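Local coordinates for NolR (Sinorhizobium fredii, PDB 4OMZ), which probably binds DNA as a dimeric ArsR-family helix-turn-helix transcription factor that regulates rhizobial nodulation and symbiosis genes, at residues 29-34 with 63-68. Numbering follows the deposited sequence.
Sequences PKRLLI and LSKLRA. With PO4 (phosphate ion), chain J.
Arg31 lies along Leu66 where helices 29-40 and 56-68 face each other. Its CB leaves the backbone toward helix 56-68, and the next carbon makes the apolar touch: Arg31 CG sits 3.7 Å from Leu66 CD2, the two side chains running past one another in opposite directions. Bends at chi2 (125°) and chi3 (61°) then swing the guanidinium toward helix 10-26, where NE bonds to Ala25 O and NH2 to Ser24 O. Those two bonds help fix its plane, and Lys65 lays its CG over the centre of one face, 4.2 Å from Arg31 NE. Arg31 NH2 and Lys65 NZ, like charges, come within 4.2 Å, a closeness the two carbonyls probably help offset. One turn on, Ile34 CG2 meets the other methyl of Leu66, CD1, at 3.8 Å; Leu63 CD2 borders Ile34 CG2 more loosely, at 4.4 Å.

Lys30 NZ donates a 2.7 Å hydrogen bond to O3 of a phosphate, probably from the crystallisation liquor, to which His13 ND1 of the second subunit is also hydrogen-bonded. A leucine here would probably leave the phosphate without this positive partner. Pro29, Leu32 and Leu33 pack against the second subunit.

The segment axes cross at -73°, 10.9 Å apart at their closest. Leu48 of helix 45-51 packs on Ile34 and Leu63, tying helix 29-40 to the helix-turn-helix, whose second helix, 56-68, probably reads DNA and leads on to the wing, antiparallel hairpin 73-77/80-84.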
loop_
_atom_site.group_PDB
_atom_site.type_symbol
_atom_site.label_atom_id
_atom_site.label_comp_id
_atom_site.label_asym_id
_atom_site.label_seq_id
_atom_site.Cartn_x
_atom_site.Cartn_y
_atom_site.Cartn_z
ATOM N N PRO A 29 6.243 -3.226 6.647
ATOM C CA PRO A 29 6.383 -2.491 7.913
ATOM C C PRO A 29 7.749 -1.821 8.061
ATOM O O PRO A 29 7.842 -0.665 8.501
ATOM C CB PRO A 29 6.183 -3.577 8.978
ATOM C CG PRO A 29 6.439 -4.867 8.276
ATOM C CD PRO A 29 6.012 -4.665 6.862
ATOM N N LYS A 30 8.798 -2.536 7.673
ATOM C CA LYS A 30 10.145 -2.006 7.796
ATOM C C LYS A 30 10.288 -0.819 6.846
ATOM O O LYS A 30 10.784 0.235 7.230
ATOM C CB LYS A 30 11.187 -3.084 7.495
ATOM C CG LYS A 30 11.334 -4.140 8.583
ATOM C CD LYS A 30 11.803 -3.543 9.901
ATOM C CE LYS A 30 12.013 -4.623 10.954
ATOM N NZ LYS A 30 10.773 -5.410 11.199
ATOM N N ARG A 31 9.817 -0.988 5.615
ATOM C CA ARG A 31 9.850 0.081 4.616
ATOM C C ARG A 31 9.016 1.290 5.030
ATOM O O ARG A 31 9.362 2.428 4.721
ATOM C CB ARG A 31 9.361 -0.437 3.268
ATOM C CG ARG A 31 10.421 -0.434 2.196
ATOM C CD ARG A 31 10.572 -1.798 1.578
ATOM N NE ARG A 31 9.363 -2.279 0.921
ATOM C CZ ARG A 31 9.131 -3.563 0.673
ATOM N NH1 ARG A 31 10.020 -4.478 1.040
ATOM N NH2 ARG A 31 8.012 -3.936 0.074
ATOM N N LEU A 32 7.920 1.033 5.732
ATOM C CA LEU A 32 7.076 2.097 6.255
ATOM C C LEU A 32 7.827 2.912 7.309
ATOM O O LEU A 32 7.800 4.151 7.291
ATOM C CB LEU A 32 5.798 1.497 6.836
ATOM C CG LEU A 32 4.462 2.096 6.412
ATOM C CD1 LEU A 32 4.479 2.463 4.940
ATOM C CD2 LEU A 32 3.356 1.095 6.690
ATOM N N LEU A 33 8.517 2.212 8.212
ATOM C CA LEU A 33 9.319 2.866 9.249
ATOM C C LEU A 33 10.479 3.663 8.638
ATOM O O LEU A 33 10.777 4.794 9.059
ATOM C CB LEU A 33 9.845 1.829 10.242
ATOM C CG LEU A 33 8.769 1.115 11.065
ATOM C CD1 LEU A 33 9.368 -0.026 11.866
ATOM C CD2 LEU A 33 8.047 2.092 11.984
ATOM N N ILE A 34 11.127 3.058 7.645
ATOM C CA ILE A 34 12.180 3.710 6.879
ATOM C C ILE A 34 11.679 5.001 6.224
ATOM O O ILE A 34 12.309 6.042 6.349
ATOM C CB ILE A 34 12.743 2.781 5.788
ATOM C CG1 ILE A 34 13.503 1.613 6.420
ATOM C CG2 ILE A 34 13.640 3.558 4.835
ATOM C CD1 ILE A 34 13.719 0.442 5.482
ATOM N N LEU A 63 16.162 -0.255 0.742
ATOM C CA LEU A 63 16.542 0.964 0.043
ATOM C C LEU A 63 16.544 0.700 -1.447
ATOM O O LEU A 63 16.213 1.584 -2.239
ATOM C CB LEU A 63 17.915 1.437 0.509
ATOM C CG LEU A 63 17.944 2.052 1.905
ATOM C CD1 LEU A 63 19.361 2.496 2.240
ATOM C CD2 LEU A 63 16.970 3.211 2.027
ATOM N N SER A 64 16.923 -0.517 -1.831
ATOM C CA SER A 64 16.910 -0.850 -3.245
ATOM C C SER A 64 15.485 -0.898 -3.784
ATOM O O SER A 64 15.214 -0.350 -4.864
ATOM C CB SER A 64 17.617 -2.185 -3.490
ATOM O OG SER A 64 17.254 -2.732 -4.747
ATOM N N LYS A 65 14.564 -1.512 -3.034
ATOM C CA LYS A 65 13.200 -1.581 -3.592
ATOM C C LYS A 65 12.530 -0.188 -3.611
ATOM O O LYS A 65 11.729 0.126 -4.506
ATOM C CB LYS A 65 12.341 -2.592 -2.835
ATOM C CG LYS A 65 10.839 -2.375 -3.027
ATOM C CD LYS A 65 10.155 -3.617 -3.603
ATOM C CE LYS A 65 8.752 -3.320 -4.129
ATOM N NZ LYS A 65 7.874 -4.524 -4.121
ATOM N N LEU A 66 12.868 0.635 -2.620
ATOM C CA LEU A 66 12.385 2.006 -2.551
ATOM C C LEU A 66 12.949 2.860 -3.681
ATOM O O LEU A 66 12.252 3.728 -4.207
ATOM C CB LEU A 66 12.747 2.639 -1.204
ATOM C CG LEU A 66 12.007 2.218 0.065
ATOM C CD1 LEU A 66 12.489 3.007 1.288
ATOM C CD2 LEU A 66 10.515 2.398 -0.145
ATOM N N ARG A 67 14.214 2.633 -4.037
ATOM C CA ARG A 67 14.830 3.381 -5.132
ATOM C C ARG A 67 14.185 2.965 -6.443
ATOM O O ARG A 67 14.034 3.783 -7.358
ATOM C CB ARG A 67 16.346 3.162 -5.220
ATOM C CG ARG A 67 17.181 3.834 -4.136
ATOM C CD ARG A 67 18.663 3.573 -4.360
ATOM N NE ARG A 67 19.239 4.559 -5.269
ATOM C CZ ARG A 67 20.487 5.013 -5.187
ATOM N NH1 ARG A 67 21.300 4.548 -4.247
ATOM N NH2 ARG A 67 20.928 5.921 -6.050
ATOM N N ALA A 68 13.812 1.687 -6.529
ATOM C CA ALA A 68 13.169 1.164 -7.732
ATOM C C ALA A 68 11.848 1.889 -8.039
ATOM O O ALA A 68 11.466 2.045 -9.199
ATOM C CB ALA A 68 12.931 -0.333 -7.592
HETATM P P PO4 J . 7.956 -4.544 12.726
HETATM O O1 PO4 J . 6.946 -3.650 12.049
HETATM O O2 PO4 J . 8.155 -5.789 11.894
HETATM O O3 PO4 J . 9.271 -3.808 12.846
HETATM O O4 PO4 J . 7.447 -4.913 14.100
#